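Putative carbohydrate-active enzyme (Uncultured organism, PDB 5WH8) probably hydrolyses O-glycosidic bonds, this chain being the family 5 glycoside hydrolase (cellulase) domain of a longer, probably secreted protein. Local coordinates at residues A[2-14]-A[95-107]. Numbering follows the deposited sequence.
With EDO (1,2-ethanediol), chain B.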
loop_
_atom_site.group_PDB
_atom_site.type_symbol
_atom_site.label_atom_id
_atom_site.label_comp_id
_atom_site.label_asym_id
_atom_site.label_seq_id
_atom_site.Cartn_x
_atom_site.Cartn_y
_atom_site.Cartn_z
ATOM N N TYR A 2 -11.868 14.323 10.861
ATOM C CA TYR A 2 -10.983 14.436 9.708
ATOM C C TYR A 2 -11.174 15.795 9.019
ATOM O O TYR A 2 -12.285 16.335 8.982
ATOM C CB TYR A 2 -11.231 13.268 8.742
ATOM C CG TYR A 2 -10.873 11.909 9.332
ATOM C CD1 TYR A 2 -9.550 11.486 9.403
ATOM C CD2 TYR A 2 -11.852 11.041 9.797
ATOM C CE1 TYR A 2 -9.206 10.242 9.925
ATOM C CE2 TYR A 2 -11.514 9.792 10.338
ATOM C CZ TYR A 2 -10.186 9.404 10.390
ATOM O OH TYR A 2 -9.820 8.177 10.910
ATOM N N PRO A 3 -10.089 16.361 8.461
ATOM C CA PRO A 3 -10.212 17.722 7.934
ATOM C C PRO A 3 -11.143 17.822 6.714
ATOM O O PRO A 3 -11.160 16.961 5.809
ATOM C CB PRO A 3 -8.768 18.093 7.589
ATOM C CG PRO A 3 -8.035 16.780 7.496
ATOM C CD PRO A 3 -8.695 15.878 8.443
ATOM N N GLU A 4 -11.924 18.897 6.706
ATOM C CA GLU A 4 -12.833 19.182 5.599
ATOM C C GLU A 4 -12.138 19.115 4.248
ATOM O O GLU A 4 -11.056 19.664 4.046
ATOM C CB GLU A 4 -13.474 20.563 5.803
ATOM C CG GLU A 4 -14.425 20.589 6.981
ATOM C CD GLU A 4 -14.915 21.984 7.348
ATOM O OE1 GLU A 4 -14.223 22.977 7.028
ATOM O OE2 GLU A 4 -15.995 22.085 7.968
ATOM N N GLY A 5 -12.779 18.428 3.306
ATOM C CA GLY A 5 -12.304 18.389 1.941
ATOM C C GLY A 5 -11.248 17.331 1.689
ATOM O O GLY A 5 -10.806 17.159 0.545
ATOM N N SER A 6 -10.861 16.593 2.726
ATOM C CA SER A 6 -9.816 15.574 2.576
ATOM C C SER A 6 -10.380 14.258 2.049
ATOM O O SER A 6 -11.589 14.022 2.156
ATOM C CB SER A 6 -9.105 15.323 3.914
ATOM O OG SER A 6 -9.971 14.748 4.886
ATOM N N PRO A 7 -9.513 13.389 1.500
ATOM C CA PRO A 7 -9.988 12.089 1.003
ATOM C C PRO A 7 -10.778 11.268 2.038
ATOM O O PRO A 7 -11.794 10.658 1.701
ATOM C CB PRO A 7 -8.678 11.383 0.581
ATOM C CG PRO A 7 -7.785 12.547 0.121
ATOM C CD PRO A 7 -8.100 13.651 1.131
ATOM N N VAL A 8 -10.366 11.260 3.303
ATOM C CA VAL A 8 -11.066 10.448 4.311
ATOM C C VAL A 8 -12.377 11.146 4.726
ATOM O O VAL A 8 -13.378 10.493 4.999
ATOM C CB VAL A 8 -10.186 10.165 5.564
ATOM C CG1 VAL A 8 -10.976 9.375 6.623
ATOM C CG2 VAL A 8 -8.905 9.434 5.170
ATOM N N TYR A 9 -12.374 12.474 4.763
ATOM C CA TYR A 9 -13.613 13.221 4.967
ATOM C C TYR A 9 -14.683 12.852 3.910
ATOM O O TYR A 9 -15.888 12.669 4.243
ATOM C CB TYR A 9 -13.298 14.713 4.938
ATOM C CG TYR A 9 -14.494 15.607 5.138
ATOM C CD1 TYR A 9 -15.269 16.005 4.065
ATOM C CD2 TYR A 9 -14.850 16.046 6.410
ATOM C CE1 TYR A 9 -16.389 16.845 4.252
ATOM C CE2 TYR A 9 -15.952 16.870 6.606
ATOM C CZ TYR A 9 -16.712 17.267 5.527
ATOM O OH TYR A 9 -17.810 18.086 5.751
ATOM N N HIS A 10 -14.249 12.744 2.655
ATOM C CA HIS A 10 -15.152 12.472 1.543
ATOM C C HIS A 10 -15.675 11.040 1.510
ATOM O O HIS A 10 -16.823 10.817 1.107
ATOM C CB HIS A 10 -14.461 12.786 0.212
ATOM C CG HIS A 10 -14.391 14.246 -0.107
ATOM N ND1 HIS A 10 -15.511 15.046 -0.126
ATOM C CD2 HIS A 10 -13.348 15.050 -0.432
ATOM C CE1 HIS A 10 -15.161 16.283 -0.441
ATOM N NE2 HIS A 10 -13.854 16.313 -0.628
ATOM N N ASN A 11 -14.850 10.069 1.912
ATOM C CA ASN A 11 -15.202 8.663 1.711
ATOM C C ASN A 11 -15.385 7.830 2.978
ATOM O O ASN A 11 -15.985 6.759 2.931
ATOM C CB ASN A 11 -14.151 7.988 0.830
ATOM C CG ASN A 11 -14.074 8.590 -0.535
ATOM O OD1 ASN A 11 -14.952 8.390 -1.364
ATOM N ND2 ASN A 11 -12.994 9.318 -0.798
ATOM N N GLY A 12 -14.890 8.304 4.111
ATOM C CA GLY A 12 -15.095 7.611 5.375
ATOM C C GLY A 12 -14.484 6.226 5.443
ATOM O O GLY A 12 -13.448 5.956 4.822
ATOM N N LYS A 13 -15.108 5.338 6.211
ATOM C CA LYS A 13 -14.610 3.967 6.338
ATOM C C LYS A 13 -14.927 3.163 5.081
ATOM O O LYS A 13 -16.085 2.981 4.724
ATOM C CB LYS A 13 -15.205 3.273 7.564
ATOM C CG LYS A 13 -14.578 1.916 7.870
ATOM C CD LYS A 13 -15.005 1.479 9.268
ATOM C CE LYS A 13 -14.234 0.286 9.785
ATOM N NZ LYS A 13 -14.347 0.216 11.275
ATOM N N LEU A 14 -13.875 2.706 4.404
ATOM C CA LEU A 14 -14.003 1.924 3.173
ATOM C C LEU A 14 -14.299 0.448 3.501
ATOM O O LEU A 14 -13.908 -0.061 4.565
ATOM C CB LEU A 14 -12.719 2.025 2.329
ATOM C CG LEU A 14 -12.163 3.428 2.110
ATOM C CD1 LEU A 14 -10.798 3.388 1.369
ATOM C CD2 LEU A 14 -13.196 4.303 1.372
ATOM N N ASP A 95 -0.903 8.627 12.736
ATOM C CA ASP A 95 -1.573 9.812 13.267
ATOM C C ASP A 95 -1.395 11.032 12.345
ATOM O O ASP A 95 -2.325 11.837 12.185
ATOM C CB ASP A 95 -1.056 10.147 14.673
ATOM C CG ASP A 95 -1.442 9.107 15.716
ATOM O OD1 ASP A 95 -2.485 8.426 15.569
ATOM O OD2 ASP A 95 -0.699 8.988 16.715
ATOM N N ILE A 96 -0.217 11.179 11.739
ATOM C CA ILE A 96 0.005 12.267 10.780
ATOM C C ILE A 96 -0.958 12.095 9.613
ATOM O O ILE A 96 -1.604 13.064 9.200
ATOM C CB ILE A 96 1.464 12.318 10.283
ATOM C CG1 ILE A 96 2.364 12.842 11.406
ATOM C CG2 ILE A 96 1.630 13.224 9.058
ATOM C CD1 ILE A 96 3.821 12.510 11.198
ATOM N N CYS A 97 -1.122 10.866 9.114
ATOM C CA CYS A 97 -2.087 10.649 8.027
ATOM C C CYS A 97 -3.505 10.999 8.462
ATOM O O CYS A 97 -4.270 11.557 7.676
ATOM C CB CYS A 97 -2.049 9.201 7.536
ATOM S SG CYS A 97 -0.514 8.788 6.633
ATOM N N ALA A 98 -3.873 10.650 9.696
ATOM C CA ALA A 98 -5.202 11.004 10.215
ATOM C C ALA A 98 -5.409 12.516 10.239
ATOM O O ALA A 98 -6.477 13.006 9.855
ATOM C CB ALA A 98 -5.416 10.436 11.607
ATOM N N LYS A 99 -4.402 13.246 10.712
ATOM C CA LYS A 99 -4.491 14.704 10.816
ATOM C C LYS A 99 -4.661 15.366 9.452
ATOM O O LYS A 99 -5.277 16.434 9.354
ATOM C CB LYS A 99 -3.250 15.266 11.515
ATOM C CG LYS A 99 -3.239 15.021 13.024
ATOM C CD LYS A 99 -1.947 15.528 13.662
ATOM C CE LYS A 99 -2.057 15.614 15.185
ATOM N NZ LYS A 99 -2.740 14.428 15.775
ATOM N N LEU A 100 -4.118 14.726 8.408
ATOM C CA LEU A 100 -4.218 15.210 7.030
ATOM C C LEU A 100 -5.414 14.643 6.269
ATOM O O LEU A 100 -5.679 15.078 5.159
ATOM C CB LEU A 100 -2.926 14.870 6.260
ATOM C CG LEU A 100 -1.674 15.597 6.760
ATOM C CD1 LEU A 100 -0.408 14.963 6.164
ATOM C CD2 LEU A 100 -1.721 17.091 6.415
ATOM N N GLY A 101 -6.141 13.698 6.864
ATOM C CA GLY A 101 -7.291 13.088 6.219
ATOM C C GLY A 101 -6.949 12.243 5.004
ATOM O O GLY A 101 -7.681 12.282 4.012
ATOM N N ILE A 102 -5.847 11.495 5.058
ATOM C CA ILE A 102 -5.566 10.499 4.016
ATOM C C ILE A 102 -5.505 9.087 4.570
ATOM O O ILE A 102 -5.236 8.867 5.766
ATOM C CB ILE A 102 -4.244 10.768 3.252
ATOM C CG1 ILE A 102 -3.037 10.852 4.187
ATOM C CG2 ILE A 102 -4.392 12.056 2.393
ATOM C CD1 ILE A 102 -1.704 10.759 3.423
ATOM N N TYR A 103 -5.747 8.135 3.690
ATOM C CA TYR A 103 -5.708 6.723 4.059
ATOM C C TYR A 103 -4.243 6.294 4.282
ATOM O O TYR A 103 -3.298 6.886 3.737
ATOM C CB TYR A 103 -6.438 5.869 2.985
ATOM C CG TYR A 103 -7.912 6.193 2.957
ATOM C CD1 TYR A 103 -8.785 5.597 3.866
ATOM C CD2 TYR A 103 -8.418 7.178 2.110
ATOM C CE1 TYR A 103 -10.111 5.942 3.905
ATOM C CE2 TYR A 103 -9.751 7.515 2.133
ATOM C CZ TYR A 103 -10.585 6.894 3.035
ATOM O OH TYR A 103 -11.907 7.279 3.053
ATOM N N CYS A 104 -4.059 5.275 5.120
ATOM C CA CYS A 104 -2.726 4.826 5.505
ATOM C C CYS A 104 -2.655 3.316 5.455
ATOM O O CYS A 104 -3.391 2.650 6.185
ATOM C CB CYS A 104 -2.376 5.328 6.904
ATOM S SG CYS A 104 -0.730 4.900 7.479
ATOM N N ILE A 105 -1.751 2.788 4.633
ATOM C CA ILE A 105 -1.495 1.346 4.605
ATOM C C ILE A 105 -0.329 1.029 5.518
ATOM O O ILE A 105 0.770 1.584 5.337
ATOM C CB ILE A 105 -1.163 0.821 3.200
ATOM C CG1 ILE A 105 -2.306 1.089 2.227
ATOM C CG2 ILE A 105 -0.899 -0.671 3.250
ATOM C CD1 ILE A 105 -1.976 0.770 0.768
ATOM N N ILE A 106 -0.581 0.154 6.494
ATOM C CA ILE A 106 0.451 -0.440 7.333
ATOM C C ILE A 106 0.883 -1.714 6.634
ATOM O O ILE A 106 0.103 -2.688 6.563
ATOM C CB ILE A 106 -0.085 -0.730 8.757
ATOM C CG1 ILE A 106 -0.560 0.573 9.413
ATOM C CG2 ILE A 106 0.993 -1.414 9.609
ATOM C CD1 ILE A 106 -1.175 0.395 10.816
ATOM N N ASP A 107 2.090 -1.696 6.068
ATOM C CA ASP A 107 2.573 -2.814 5.232
ATOM C C ASP A 107 3.694 -3.600 5.924
ATOM O O ASP A 107 4.799 -3.085 6.151
ATOM C CB ASP A 107 3.012 -2.230 3.874
ATOM C CG ASP A 107 4.014 -3.091 3.118
ATOM O OD1 ASP A 107 3.980 -4.341 3.182
ATOM O OD2 ASP A 107 4.854 -2.467 2.414
HETATM C C1 EDO B . -10.759 0.757 6.045
HETATM O O1 EDO B . -9.774 -0.257 6.152
HETATM C C2 EDO B . -10.175 1.941 5.303
HETATM O O2 EDO B . -11.126 2.993 5.352
#
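The hydroxyl of Tyr103 donates to the carbonyl of Gly12, with OH 2.7 Å from O, and meets that oxygen in the carbonyl plane, on a lone pair. The acceptor in turn lies at the edge of the phenol, in the plane of the ring. With CG of Tyr103 anti to its carbonyl carbon (chi1 -66°), the ring reaches from the start of strand 103-109 into the N-terminal segment, where methyl groups cover its two faces. Val8 CG2 sits almost over the centre of one, 3.6 Å from the ring centroid, a CH-pi contact; on the opposite face Leu14 CD1 makes another, offset toward the rim. CB of Asn11 comes close to the same hydroxyl, which thus meets both the last residue of helix 7-11 and the glycine that follows it. An ethanediol molecule, probably from the crystallisation liquor, touches the ring edge through O2, which accepts from Leu14 N.

One turn earlier, Val8 N donates to Gly101 O over 3.0 Å. Gly101 closes helix 83-100 in a Schellman motif, and with its positive phi it brings its CA to 3.4 Å from Ser6 OG. That hydroxyl is itself fixed: it donates to Pro3 O at 2.7 Å and, as the N-cap of helix 7-11, weakly accepts from Tyr9 N. The Pro3 ring packs against the end of helix 83-100, with CG 3.3 Å from Lys99 O, while CD1 at the edge of the Tyr2 ring approaches Ala98 O.

The N-terminal segment thus covers the helix-to-strand turn leading into the third strand of the parallel eight-stranded barrel, at the N-terminal end of that strand, the bottom of the TIM-barrel fold of family 5 glycoside hydrolases.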